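PDB 4Q0W: DNA repair protein RAD2 from Saccharomyces cerevisiae, which cuts single-stranded DNA as a magnesium-dependent endonuclease of the XPG/RAD2 family, essential for the incision step of excision repair of damaged DNA. Local coordinates for residues G10-P15 and E215-E220; V16-L21 and L65-R70; N51-G56 and M148-E153; S159-P164 and D337-F342. All coordinates share one frame; numbering follows the deposited sequence.

Interaction 1 of 4, residues G10-P15 and E215-E220; sequences GPTARP and EFYDAE
Arg14 and Phe216 form an antiparallel hydrogen-bonded pair, Arg14 N giving a nearly straight bond (173°) to Phe216 O at 3.0 Å and Phe216 N returning one to Arg14 O at 2.9 Å. The next pair, Pro15 with Glu215, is non-hydrogen-bonded, a place a proline can take because its missing N-H is not asked for. Ahead of the strand, the 3-10 turn of residues 10-12 brings Ala13 over one face of the Tyr217 ring, its CB 3.3 Å from Tyr217 CZ. A methyl suits this spot, since the ring lies too close for a longer side chain to pass easily. Tyr217 has CG anti to its carbonyl carbon (chi1 -66°), and from there the ring runs back beneath the turn until its hydroxyl comes 3.9 Å from Gly10 CA at the ring edge. That hydroxyl donates to Glu215 OE1 at 2.8 Å, reaching the carboxylate on its anti side and somewhat out of its plane, which helps to fix the phenol. Two waters extend the junction where the strands diverge: one donates to Thr12 OG1 and accepts from Asp218 N, the other lies 2.6 Å from Thr12 O and also meets Phe216 O. Thr12 OG1 is also hydrogen-bonded to Ala9 O, at the end of helix 5-9. The contact joins N-domain to I-domain by adding edge strand 14-17 to strand 213-218, which is bonded on its other side to strand 202-205; Trp6 packs edge-to-face with Tyr217, and Thr12 leans on helix 219-226.

Interaction 2 of 4, residues V16-L21 and L65-R70; sequences VRLESL and LYFGIR
Residues 18-20 make a 3-10 turn whose backbone passes close to the end of helix 52-66, with CA atoms 5.8 Å apart at Glu19 and Phe67, and the two segments meet through side chains and van der Waals contact. Leu18 CB sits almost exactly over the centre of the Phe67 ring, 3.4 Å from the centroid and 6° off the normal, a CH-pi contact, while Leu18 CD1 touches the rim at CZ and CE2. On the opposite face Tyr66 comes edge-on, its CD2 over the ring centre, so the phenyl is gripped from both sides. Phe67 gets there with CG anti to its carbonyl carbon (chi1 -69°), turned to the 3-10 turn. Glu19 bends at chi2, which brings its OE2 to 3.8 Å from Phe67 CE1 at the solvent side. Further in, Leu21 and Ile69 lie side by side, Leu21 CB 3.8 Å from Ile69 CG1; both are buried, where branched aliphatic chains pack well. A serine in place of Phe67 would probably leave Leu18 CB without its aromatic partner and open a gap between the turn and the helix end. Gly68, its positive phi easy for glycine, is the C-prime residue of a Schellman motif: Gly68 N bonds to Leu65 O and Ile69 N to Leu64 O. This is a classic helix C-capping motif, and here it turns the chain from helix 52-66 into strand 70-75 of the N-domain.

Interaction 3 of 4, residues N51-G56 and M148-E153; sequences NSHITG and MDMIKE
The His53 imidazole is held between two aliphatic groups: Met150 CG lies over one face, 4.1 Å from the ring centroid, and Ile54 CG1 of its own helix covers the opposite face. At the ring edge, near its plane, stands the carboxylate of Glu153. His53 NE2 donates to Glu153 OE2 at 2.6 Å, a short bond with an N-H...O angle of 159°, and the oxygen is met nearly along its C-O axis. The ring and the carboxylate are nearly coplanar. Farther out over the Met150 face, Met150 SD stands above the ring at 5.0 Å from the centroid. His53 places CG between the backbone N and the carbonyl carbon (chi1 63°), a turn that sends the ring toward the other helix. The nearby carboxylate would probably favour the protonated imidazolium, and a histidine suits the site because its ring offers both an apolar face and an in-plane N-H. Glu153 contributes apolar surface too, its CB 3.8 Å from Ile54 CD1, while its extended chain carries the carboxylate to the ring. The short axes of residues 52-56 and 148-153 come within 10.1 Å of each other at their closest, at 24° to one another. Helix 52-66 of the N-domain is thus joined to helix 148-160 of the I-domain; Ile34 of helix 33-40 packs against both His53 and Met150, and helix 336-347 lies against Ile54 and binds Asn51 ND2 through Gln346 O.

Interaction 4 of 4, residues S159-P164 and D337-F342; sequences SRFGIP and DMLRSF
Arg160 enters helix 336-347 as a knob among Met338, Leu339, Ser341 and Phe342. Its CB rests 3.8 Å from Leu339 CD2, CG nears Met338 CB, and CD lies 3.3 Å from Met338 O. The chain runs extended from CG to NE (chi2 -175°), which takes the guanidinium across the helix. There the flat group is sandwiched: Met338 CE over one face, 3.7 Å from CZ and 3.8 Å from NH2, Phe342 CD1 over the other. In its plane, NH1 donates to Met338 O at 2.7 Å; that carbonyl also accepts from Phe342 N on the opposite face of its plane. NE makes a salt bridge with Glu156; arginine suits the place because its aliphatic stem and faces pack while its N-H edge bonds. A leucine in its place would probably leave Met338 O without its guanidinium donor and Glu156 without its charge partner. Beside it, Leu339 CD2 stands over one face of the Phe161 ring, 3.9 Å from the centroid. Gly162, with positive phi, closes a Schellman motif just beyond helix 148-160. The contact packs that I-domain helix end against helix 336-347, with Phe161 also touching helix 52-66 and Leu358 of helix 351-361.

In the fold
From the N terminus, residues 10-15 open the longest loop, closed by interaction 1 some 200 residues later when strand 213-218 pairs with strand 14-17. Interaction 2 begins on that edge strand and is nested inside, closing at the end of helix 52-66. Interaction 3 starts on that helix before interaction 2 has closed, so the two cross, and it ends on helix 148-160, within the loop of interaction 1. Interaction 4 leaves the end of helix 148-160 and closes on helix 336-347, crossing interaction 1. Phe216 on Val16 links 1 to 2 at the sheet edge; Phe161 on Leu65 and Phe342 on Ile54 link 4 to 2 and 3; together they tie N-domain, I-domain and C-terminal helices.

Interaction 1 of 4, residues G10-P15 and E215-E220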
loop_
_atom_site.group_PDB
_atom_site.type_symbol
_atom_site.label_atom_id
_atom_site.label_comp_id
_atom_site.label_asym_id
_atom_site.label_seq_id
_atom_site.Cartn_x
_atom_site.Cartn_y
_atom_site.Cartn_z
ATOM N N GLY A 10 -2.951 -18.107 6.144
ATOM C CA GLY A 10 -4.242 -17.767 6.733
ATOM C C GLY A 10 -5.441 -18.575 6.269
ATOM O O GLY A 10 -6.112 -19.201 7.094
ATOM N N PRO A 11 -5.709 -18.596 4.947
ATOM C CA PRO A 11 -6.912 -19.292 4.478
ATOM C C PRO A 11 -6.908 -20.785 4.750
ATOM O O PRO A 11 -7.944 -21.406 4.543
ATOM C CB PRO A 11 -6.928 -19.019 2.959
ATOM C CG PRO A 11 -5.556 -18.583 2.618
ATOM C CD PRO A 11 -5.009 -17.906 3.846
ATOM N N THR A 12 -5.801 -21.358 5.222
ATOM C CA THR A 12 -5.838 -22.776 5.577
ATOM C C THR A 12 -6.149 -22.975 7.062
ATOM O O THR A 12 -6.223 -24.108 7.540
ATOM C CB THR A 12 -4.523 -23.477 5.263
ATOM O OG1 THR A 12 -3.520 -23.011 6.177
ATOM C CG2 THR A 12 -4.091 -23.182 3.800
ATOM N N ALA A 13 -6.293 -21.874 7.794
ATOM C CA ALA A 13 -6.501 -21.964 9.242
ATOM C C ALA A 13 -7.863 -22.574 9.527
ATOM O O ALA A 13 -8.844 -22.266 8.842
ATOM C CB ALA A 13 -6.427 -20.598 9.876
ATOM N N ARG A 14 -7.920 -23.414 10.552
ATOM C CA ARG A 14 -9.186 -23.974 11.006
ATOM C C ARG A 14 -9.447 -23.597 12.464
ATOM O O ARG A 14 -8.616 -23.859 13.340
ATOM C CB ARG A 14 -9.185 -25.489 10.833
ATOM C CG ARG A 14 -9.195 -25.914 9.372
ATOM C CD ARG A 14 -10.603 -25.840 8.775
ATOM N NE ARG A 14 -11.418 -27.002 9.152
ATOM C CZ ARG A 14 -11.267 -28.221 8.631
ATOM N NH1 ARG A 14 -10.325 -28.439 7.719
ATOM N NH2 ARG A 14 -12.052 -29.228 9.018
ATOM N N PRO A 15 -10.601 -22.963 12.720
ATOM C CA PRO A 15 -10.991 -22.548 14.072
ATOM C C PRO A 15 -11.188 -23.765 14.954
ATOM O O PRO A 15 -11.850 -24.723 14.553
ATOM C CB PRO A 15 -12.331 -21.842 13.851
ATOM C CG PRO A 15 -12.314 -21.437 12.385
ATOM C CD PRO A 15 -11.594 -22.561 11.708
ATOM N N GLU A 215 -6.697 -20.525 16.401
ATOM C CA GLU A 215 -6.461 -20.894 14.994
ATOM C C GLU A 215 -5.476 -22.053 14.865
ATOM O O GLU A 215 -4.306 -21.944 15.267
ATOM C CB GLU A 215 -5.965 -19.697 14.184
ATOM C CG GLU A 215 -6.933 -18.527 14.158
ATOM C CD GLU A 215 -6.426 -17.371 13.324
ATOM O OE1 GLU A 215 -5.318 -17.485 12.752
ATOM O OE2 GLU A 215 -7.140 -16.348 13.239
ATOM N N PHE A 216 -5.943 -23.160 14.307
ATOM C CA PHE A 216 -5.096 -24.336 14.132
ATOM C C PHE A 216 -4.530 -24.404 12.705
ATOM O O PHE A 216 -5.264 -24.208 11.738
ATOM C CB PHE A 216 -5.897 -25.591 14.436
ATOM C CG PHE A 216 -5.184 -26.869 14.097
ATOM C CD1 PHE A 216 -4.166 -27.347 14.907
ATOM C CD2 PHE A 216 -5.550 -27.604 12.974
ATOM C CE1 PHE A 216 -3.514 -28.534 14.607
ATOM C CE2 PHE A 216 -4.904 -28.790 12.664
ATOM C CZ PHE A 216 -3.885 -29.258 13.484
ATOM N N TYR A 217 -3.229 -24.673 12.585
ATOM C CA TYR A 217 -2.581 -24.794 11.278
ATOM C C TYR A 217 -1.783 -26.071 11.243
ATOM O O TYR A 217 -1.115 -26.423 12.222
ATOM C CB TYR A 217 -1.592 -23.647 11.043
ATOM C CG TYR A 217 -2.209 -22.278 10.921
ATOM C CD1 TYR A 217 -2.546 -21.537 12.051
ATOM C CD2 TYR A 217 -2.434 -21.715 9.680
ATOM C CE1 TYR A 217 -3.111 -20.268 11.936
ATOM C CE2 TYR A 217 -2.995 -20.445 9.554
ATOM C CZ TYR A 217 -3.326 -19.727 10.685
ATOM O OH TYR A 217 -3.888 -18.469 10.547
ATOM N N ASP A 218 -1.806 -26.761 10.114
ATOM C CA ASP A 218 -0.856 -27.851 9.968
ATOM C C ASP A 218 -0.191 -27.926 8.594
ATOM O O ASP A 218 -0.751 -27.480 7.588
ATOM C CB ASP A 218 -1.452 -29.189 10.425
ATOM C CG ASP A 218 -2.283 -29.838 9.383
ATOM O OD1 ASP A 218 -3.494 -29.566 9.347
ATOM O OD2 ASP A 218 -1.722 -30.632 8.610
ATOM N N ALA A 219 1.019 -28.478 8.582
ATOM C CA ALA A 219 1.871 -28.502 7.404
ATOM C C ALA A 219 1.214 -29.281 6.277
ATOM O O ALA A 219 1.379 -28.942 5.104
ATOM C CB ALA A 219 3.243 -29.099 7.751
ATOM N N GLU A 220 0.453 -30.312 6.640
ATOM C CA GLU A 220 -0.203 -31.162 5.649
ATOM C C GLU A 220 -1.260 -30.384 4.858
ATOM O O GLU A 220 -1.368 -30.535 3.643
ATOM C CB GLU A 220 -0.811 -32.391 6.325
ATOM C CG GLU A 220 -0.934 -33.606 5.422
ATOM C CD GLU A 220 -1.510 -34.812 6.150
HETATM O O HOH W 1 -3.160 -25.449 8.007
HETATM O O HOH W 2 -5.514 -25.714 9.475
#

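Interaction 2 of 4, residues V16-L21 and L65-R70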
loop_
_atom_site.group_PDB
_atom_site.type_symbol
_atom_site.label_atom_id
_atom_site.label_comp_id
_atom_site.label_asym_id
_atom_site.label_seq_id
_atom_site.Cartn_x
_atom_site.Cartn_y
_atom_site.Cartn_z
ATOM N N VAL A 16 -10.602 -23.733 16.142
ATOM C CA VAL A 16 -10.701 -24.847 17.079
ATOM C C VAL A 16 -11.076 -24.317 18.467
ATOM O O VAL A 16 -10.521 -23.304 18.924
ATOM C CB VAL A 16 -9.370 -25.642 17.126
ATOM C CG1 VAL A 16 -9.296 -26.534 18.353
ATOM C CG2 VAL A 16 -9.204 -26.465 15.848
ATOM N N ARG A 17 -12.028 -24.985 19.121
ATOM C CA ARG A 17 -12.489 -24.577 20.456
ATOM C C ARG A 17 -11.489 -24.924 21.552
ATOM O O ARG A 17 -10.961 -26.044 21.598
ATOM C CB ARG A 17 -13.838 -25.222 20.788
ATOM C CG ARG A 17 -14.973 -24.742 19.896
ATOM C CD ARG A 17 -16.334 -25.149 20.437
ATOM N NE ARG A 17 -17.324 -24.118 20.146
ATOM C CZ ARG A 17 -17.514 -23.038 20.902
ATOM N NH1 ARG A 17 -18.430 -22.143 20.557
ATOM N NH2 ARG A 17 -16.786 -22.849 22.001
ATOM N N LEU A 18 -11.257 -23.977 22.455
ATOM C CA LEU A 18 -10.308 -24.197 23.549
ATOM C C LEU A 18 -10.669 -25.450 24.330
ATOM O O LEU A 18 -9.790 -26.195 24.760
ATOM C CB LEU A 18 -10.272 -22.971 24.462
ATOM C CG LEU A 18 -9.958 -21.694 23.681
ATOM C CD1 LEU A 18 -10.482 -20.450 24.397
ATOM C CD2 LEU A 18 -8.462 -21.593 23.446
ATOM N N GLU A 19 -11.970 -25.700 24.469
ATOM C CA GLU A 19 -12.478 -26.901 25.139
ATOM C C GLU A 19 -11.965 -28.230 24.558
ATOM O O GLU A 19 -11.847 -29.231 25.281
ATOM C CB GLU A 19 -14.018 -26.900 25.121
ATOM C CG GLU A 19 -14.688 -25.806 25.970
ATOM C CD GLU A 19 -14.657 -24.412 25.335
ATOM O OE1 GLU A 19 -14.072 -24.243 24.236
ATOM O OE2 GLU A 19 -15.224 -23.476 25.949
ATOM N N SER A 20 -11.656 -28.244 23.262
ATOM C CA SER A 20 -11.236 -29.484 22.609
ATOM C C SER A 20 -9.792 -29.862 22.935
ATOM O O SER A 20 -9.382 -31.009 22.729
ATOM C CB SER A 20 -11.420 -29.392 21.091
ATOM O OG SER A 20 -10.617 -28.365 20.545
ATOM N N LEU A 21 -9.029 -28.911 23.461
ATOM C CA LEU A 21 -7.609 -29.145 23.715
ATOM C C LEU A 21 -7.341 -29.862 25.038
ATOM O O LEU A 21 -6.184 -30.030 25.441
ATOM C CB LEU A 21 -6.850 -27.820 23.664
ATOM C CG LEU A 21 -7.091 -27.006 22.399
ATOM C CD1 LEU A 21 -6.333 -25.688 22.438
ATOM C CD2 LEU A 21 -6.692 -27.827 21.179
ATOM N N LEU A 65 -4.354 -24.072 32.001
ATOM C CA LEU A 65 -4.745 -25.066 32.987
ATOM C C LEU A 65 -6.262 -25.199 33.053
ATOM O O LEU A 65 -6.790 -26.304 33.233
ATOM C CB LEU A 65 -4.152 -24.742 34.362
ATOM C CG LEU A 65 -2.646 -24.964 34.510
ATOM C CD1 LEU A 65 -2.165 -24.696 35.946
ATOM C CD2 LEU A 65 -2.234 -26.369 34.047
ATOM N N TYR A 66 -6.952 -24.076 32.889
ATOM C CA TYR A 66 -8.406 -24.058 32.861
ATOM C C TYR A 66 -9.000 -25.008 31.818
ATOM O O TYR A 66 -10.056 -25.595 32.043
ATOM C CB TYR A 66 -8.916 -22.645 32.584
ATOM C CG TYR A 66 -10.436 -22.573 32.541
ATOM C CD1 TYR A 66 -11.178 -22.438 33.715
ATOM C CD2 TYR A 66 -11.129 -22.653 31.333
ATOM C CE1 TYR A 66 -12.568 -22.378 33.686
ATOM C CE2 TYR A 66 -12.518 -22.599 31.294
ATOM C CZ TYR A 66 -13.229 -22.459 32.472
ATOM O OH TYR A 66 -14.600 -22.399 32.433
ATOM N N PHE A 67 -8.345 -25.133 30.665
ATOM C CA PHE A 67 -8.875 -26.001 29.616
ATOM C C PHE A 67 -8.195 -27.359 29.648
ATOM O O PHE A 67 -8.350 -28.165 28.727
ATOM C CB PHE A 67 -8.730 -25.350 28.241
ATOM C CG PHE A 67 -9.629 -24.162 28.045
ATOM C CD1 PHE A 67 -11.001 -24.338 27.884
ATOM C CD2 PHE A 67 -9.110 -22.872 28.015
ATOM C CE1 PHE A 67 -11.845 -23.243 27.704
ATOM C CE2 PHE A 67 -9.948 -21.778 27.840
ATOM C CZ PHE A 67 -11.323 -21.969 27.685
ATOM N N GLY A 68 -7.438 -27.608 30.712
ATOM C CA GLY A 68 -6.841 -28.912 30.916
ATOM C C GLY A 68 -5.650 -29.197 30.019
ATOM O O GLY A 68 -5.246 -30.354 29.855
ATOM N N ILE A 69 -5.068 -28.146 29.451
ATOM C CA ILE A 69 -3.872 -28.318 28.631
ATOM C C ILE A 69 -2.671 -28.649 29.515
ATOM O O ILE A 69 -2.519 -28.102 30.615
ATOM C CB ILE A 69 -3.607 -27.068 27.747
ATOM C CG1 ILE A 69 -4.668 -26.971 26.655
ATOM C CG2 ILE A 69 -2.222 -27.114 27.088
ATOM C CD1 ILE A 69 -4.778 -25.593 26.038
ATOM N N ARG A 70 -1.833 -29.569 29.052
ATOM C CA ARG A 70 -0.593 -29.890 29.750
ATOM C C ARG A 70 0.590 -29.207 29.054
ATOM O O ARG A 70 1.174 -29.763 28.112
ATOM C CB ARG A 70 -0.395 -31.405 29.810
ATOM C CG ARG A 70 -1.450 -32.115 30.671
ATOM C CD ARG A 70 -1.820 -33.482 30.110
ATOM N NE ARG A 70 -0.765 -34.474 30.295
ATOM C CZ ARG A 70 -0.580 -35.526 29.499
ATOM N NH1 ARG A 70 -1.378 -35.725 28.449
ATOM N NH2 ARG A 70 0.408 -36.378 29.743
#

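Interaction 3 of 4, residues N51-G56 and M148-E153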
loop_
_atom_site.group_PDB
_atom_site.type_symbol
_atom_site.label_atom_id
_atom_site.label_comp_id
_atom_site.label_asym_id
_atom_site.label_seq_id
_atom_site.Cartn_x
_atom_site.Cartn_y
_atom_site.Cartn_z
ATOM N N ASN A 51 6.354 -5.723 37.529
ATOM C CA ASN A 51 6.160 -7.169 37.473
ATOM C C ASN A 51 5.043 -7.645 36.529
ATOM O O ASN A 51 4.426 -8.686 36.759
ATOM C CB ASN A 51 5.976 -7.743 38.887
ATOM C CG ASN A 51 7.270 -7.747 39.700
ATOM O OD1 ASN A 51 8.364 -7.944 39.162
ATOM N ND2 ASN A 51 7.143 -7.540 41.005
ATOM N N SER A 52 4.798 -6.885 35.467
ATOM C CA SER A 52 3.803 -7.252 34.460
ATOM C C SER A 52 4.120 -8.601 33.821
ATOM O O SER A 52 3.223 -9.285 33.314
ATOM C CB SER A 52 3.739 -6.182 33.368
ATOM O OG SER A 52 4.940 -6.170 32.614
ATOM N N HIS A 53 5.396 -8.980 33.833
ATOM C CA HIS A 53 5.782 -10.297 33.338
ATOM C C HIS A 53 5.210 -11.408 34.221
ATOM O O HIS A 53 4.875 -12.489 33.727
ATOM C CB HIS A 53 7.298 -10.418 33.260
ATOM C CG HIS A 53 7.981 -10.302 34.589
ATOM N ND1 HIS A 53 7.902 -9.171 35.371
ATOM C CD2 HIS A 53 8.763 -11.177 35.267
ATOM C CE1 HIS A 53 8.601 -9.356 36.479
ATOM N NE2 HIS A 53 9.128 -10.566 36.443
ATOM N N ILE A 54 5.105 -11.144 35.522
ATOM C CA ILE A 54 4.518 -12.116 36.441
ATOM C C ILE A 54 3.010 -12.182 36.235
ATOM O O ILE A 54 2.443 -13.264 36.107
ATOM C CB ILE A 54 4.818 -11.770 37.915
ATOM C CG1 ILE A 54 6.326 -11.664 38.138
ATOM C CG2 ILE A 54 4.196 -12.812 38.863
ATOM C CD1 ILE A 54 7.044 -12.981 38.051
ATOM N N THR A 55 2.368 -11.017 36.207
ATOM C CA THR A 55 0.932 -10.937 35.978
ATOM C C THR A 55 0.572 -11.609 34.649
ATOM O O THR A 55 -0.373 -12.399 34.574
ATOM C CB THR A 55 0.456 -9.468 35.950
ATOM O OG1 THR A 55 0.752 -8.849 37.207
ATOM C CG2 THR A 55 -1.039 -9.380 35.698
ATOM N N GLY A 56 1.348 -11.301 33.611
ATOM C CA GLY A 56 1.117 -11.834 32.278
ATOM C C GLY A 56 1.246 -13.342 32.230
ATOM O O GLY A 56 0.339 -14.026 31.760
ATOM N N MET A 148 17.819 -11.066 33.547
ATOM C CA MET A 148 17.994 -12.459 33.939
ATOM C C MET A 148 17.062 -12.843 35.100
ATOM O O MET A 148 16.615 -13.985 35.194
ATOM C CB MET A 148 19.454 -12.693 34.326
ATOM C CG MET A 148 19.978 -14.099 34.072
ATOM S SD MET A 148 21.787 -14.121 34.073
ATOM C CE MET A 148 22.127 -15.759 33.431
ATOM N N ASP A 149 16.766 -11.886 35.974
ATOM C CA ASP A 149 15.905 -12.148 37.123
ATOM C C ASP A 149 14.438 -12.297 36.719
ATOM O O ASP A 149 13.695 -13.078 37.324
ATOM C CB ASP A 149 16.049 -11.042 38.172
ATOM C CG ASP A 149 17.234 -11.262 39.101
ATOM O OD1 ASP A 149 17.526 -12.428 39.447
ATOM O OD2 ASP A 149 17.870 -10.261 39.489
ATOM N N MET A 150 14.016 -11.539 35.714
ATOM C CA MET A 150 12.658 -11.678 35.207
ATOM C C MET A 150 12.444 -13.102 34.715
ATOM O O MET A 150 11.405 -13.713 34.987
ATOM C CB MET A 150 12.394 -10.685 34.085
ATOM C CG MET A 150 12.301 -9.250 34.558
ATOM S SD MET A 150 12.300 -8.106 33.166
ATOM C CE MET A 150 11.907 -6.568 34.007
ATOM N N ILE A 151 13.453 -13.629 34.024
ATOM C CA ILE A 151 13.419 -14.986 33.493
ATOM C C ILE A 151 13.368 -16.008 34.620
ATOM O O ILE A 151 12.535 -16.916 34.602
ATOM C CB ILE A 151 14.626 -15.255 32.575
ATOM C CG1 ILE A 151 14.481 -14.456 31.275
ATOM C CG2 ILE A 151 14.747 -16.733 32.250
ATOM C CD1 ILE A 151 15.736 -14.449 30.402
ATOM N N LYS A 152 14.253 -15.853 35.603
ATOM C CA LYS A 152 14.276 -16.738 36.765
ATOM C C LYS A 152 12.944 -16.711 37.509
ATOM O O LYS A 152 12.479 -17.743 38.001
ATOM C CB LYS A 152 15.423 -16.367 37.709
ATOM C CG LYS A 152 16.788 -16.866 37.253
ATOM N N GLU A 153 12.337 -15.529 37.583
ATOM C CA GLU A 153 11.059 -15.342 38.263
ATOM C C GLU A 153 9.913 -16.113 37.608
ATOM O O GLU A 153 9.148 -16.809 38.288
ATOM C CB GLU A 153 10.707 -13.851 38.335
ATOM C CG GLU A 153 11.401 -13.113 39.495
ATOM C CD GLU A 153 11.426 -11.602 39.310
ATOM O OE1 GLU A 153 11.944 -10.914 40.210
ATOM O OE2 GLU A 153 10.939 -11.105 38.264
#

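Interaction 4 of 4, residues S159-P164 and D337-F342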
loop_
_atom_site.group_PDB
_atom_site.type_symbol
_atom_site.label_atom_id
_atom_site.label_comp_id
_atom_site.label_asym_id
_atom_site.label_seq_id
_atom_site.Cartn_x
_atom_site.Cartn_y
_atom_site.Cartn_z
ATOM N N SER A 159 7.518 -23.543 38.025
ATOM C CA SER A 159 7.786 -24.747 38.806
ATOM C C SER A 159 6.844 -24.887 40.012
ATOM O O SER A 159 6.463 -26.002 40.372
ATOM C CB SER A 159 9.258 -24.835 39.211
ATOM O OG SER A 159 9.584 -23.844 40.162
ATOM N N ARG A 160 6.436 -23.769 40.608
ATOM C CA ARG A 160 5.431 -23.818 41.678
ATOM C C ARG A 160 4.054 -24.252 41.152
ATOM O O ARG A 160 3.213 -24.734 41.925
ATOM C CB ARG A 160 5.347 -22.471 42.407
ATOM C CG ARG A 160 6.678 -22.066 43.064
ATOM C CD ARG A 160 6.562 -20.776 43.890
ATOM N NE ARG A 160 7.861 -20.391 44.451
ATOM C CZ ARG A 160 8.039 -19.684 45.565
ATOM N NH1 ARG A 160 7.000 -19.273 46.289
ATOM N NH2 ARG A 160 9.267 -19.399 45.965
ATOM N N PHE A 161 3.832 -24.084 39.842
ATOM C CA PHE A 161 2.632 -24.602 39.183
ATOM C C PHE A 161 2.822 -26.074 38.829
ATOM O O PHE A 161 1.880 -26.743 38.402
ATOM C CB PHE A 161 2.340 -23.839 37.893
ATOM C CG PHE A 161 1.337 -22.727 38.040
ATOM C CD1 PHE A 161 -0.013 -23.007 38.221
ATOM C CD2 PHE A 161 1.739 -21.397 37.957
ATOM C CE1 PHE A 161 -0.936 -21.981 38.342
ATOM C CE2 PHE A 161 0.820 -20.362 38.070
ATOM C CZ PHE A 161 -0.521 -20.654 38.256
ATOM N N GLY A 162 4.043 -26.577 38.995
ATOM C CA GLY A 162 4.354 -27.931 38.572
ATOM C C GLY A 162 4.431 -28.097 37.055
ATOM O O GLY A 162 4.272 -29.210 36.538
ATOM N N ILE A 163 4.694 -26.999 36.346
ATOM C CA ILE A 163 4.778 -27.025 34.880
ATOM C C ILE A 163 6.222 -27.128 34.403
ATOM O O ILE A 163 7.057 -26.286 34.728
ATOM C CB ILE A 163 4.095 -25.795 34.255
ATOM C CG1 ILE A 163 2.594 -25.805 34.566
ATOM C CG2 ILE A 163 4.310 -25.735 32.736
ATOM C CD1 ILE A 163 1.931 -24.481 34.293
ATOM N N PRO A 164 6.519 -28.167 33.614
ATOM C CA PRO A 164 7.873 -28.345 33.099
ATOM C C PRO A 164 8.237 -27.249 32.096
ATOM O O PRO A 164 7.379 -26.763 31.344
ATOM C CB PRO A 164 7.807 -29.715 32.397
ATOM C CG PRO A 164 6.388 -29.902 32.031
ATOM C CD PRO A 164 5.578 -29.179 33.094
ATOM N N ASP A 337 0.365 -23.542 48.478
ATOM C CA ASP A 337 1.111 -22.838 49.523
ATOM C C ASP A 337 2.180 -21.936 48.912
ATOM O O ASP A 337 2.330 -20.783 49.317
ATOM C CB ASP A 337 1.783 -23.830 50.485
ATOM C CG ASP A 337 0.777 -24.538 51.413
ATOM O OD1 ASP A 337 -0.444 -24.377 51.215
ATOM O OD2 ASP A 337 1.223 -25.249 52.335
ATOM N N MET A 338 2.917 -22.463 47.933
ATOM C CA MET A 338 4.055 -21.728 47.371
ATOM C C MET A 338 3.629 -20.716 46.312
ATOM O O MET A 338 4.303 -19.701 46.111
ATOM C CB MET A 338 5.121 -22.683 46.831
ATOM C CG MET A 338 5.772 -23.543 47.909
ATOM S SD MET A 338 6.498 -22.561 49.264
ATOM C CE MET A 338 8.012 -21.973 48.499
ATOM N N LEU A 339 2.506 -20.982 45.643
ATOM C CA LEU A 339 1.937 -20.019 44.709
ATOM C C LEU A 339 1.370 -18.821 45.485
ATOM O O LEU A 339 1.542 -17.672 45.076
ATOM C CB LEU A 339 0.848 -20.678 43.827
ATOM C CG LEU A 339 1.306 -21.587 42.670
ATOM C CD1 LEU A 339 0.123 -22.346 42.040
ATOM C CD2 LEU A 339 2.075 -20.800 41.581
ATOM N N ARG A 340 0.680 -19.092 46.592
ATOM C CA ARG A 340 0.173 -18.028 47.466
ATOM C C ARG A 340 1.287 -17.077 47.892
ATOM O O ARG A 340 1.183 -15.860 47.737
ATOM C CB ARG A 340 -0.416 -18.620 48.745
ATOM C CG ARG A 340 -1.835 -19.158 48.653
ATOM C CD ARG A 340 -2.074 -20.042 49.881
ATOM N NE ARG A 340 -3.479 -20.372 50.102
ATOM C CZ ARG A 340 -3.908 -21.099 51.126
ATOM N NH1 ARG A 340 -3.041 -21.564 52.012
ATOM N NH2 ARG A 340 -5.198 -21.364 51.262
ATOM N N SER A 341 2.349 -17.635 48.452
ATOM C CA SER A 341 3.439 -16.790 48.918
ATOM C C SER A 341 4.163 -16.086 47.753
ATOM O O SER A 341 4.600 -14.935 47.888
ATOM C CB SER A 341 4.411 -17.593 49.792
ATOM O OG SER A 341 4.832 -18.784 49.149
ATOM N N PHE A 342 4.266 -16.760 46.609
ATOM C CA PHE A 342 4.914 -16.159 45.437
ATOM C C PHE A 342 4.185 -14.919 44.963
ATOM O O PHE A 342 4.799 -13.866 44.781
ATOM C CB PHE A 342 5.013 -17.153 44.280
ATOM C CG PHE A 342 5.772 -16.618 43.087
ATOM C CD1 PHE A 342 7.152 -16.747 43.020
ATOM C CD2 PHE A 342 5.106 -15.974 42.041
ATOM C CE1 PHE A 342 7.869 -16.260 41.921
ATOM C CE2 PHE A 342 5.815 -15.474 40.933
ATOM C CZ PHE A 342 7.198 -15.620 40.879
#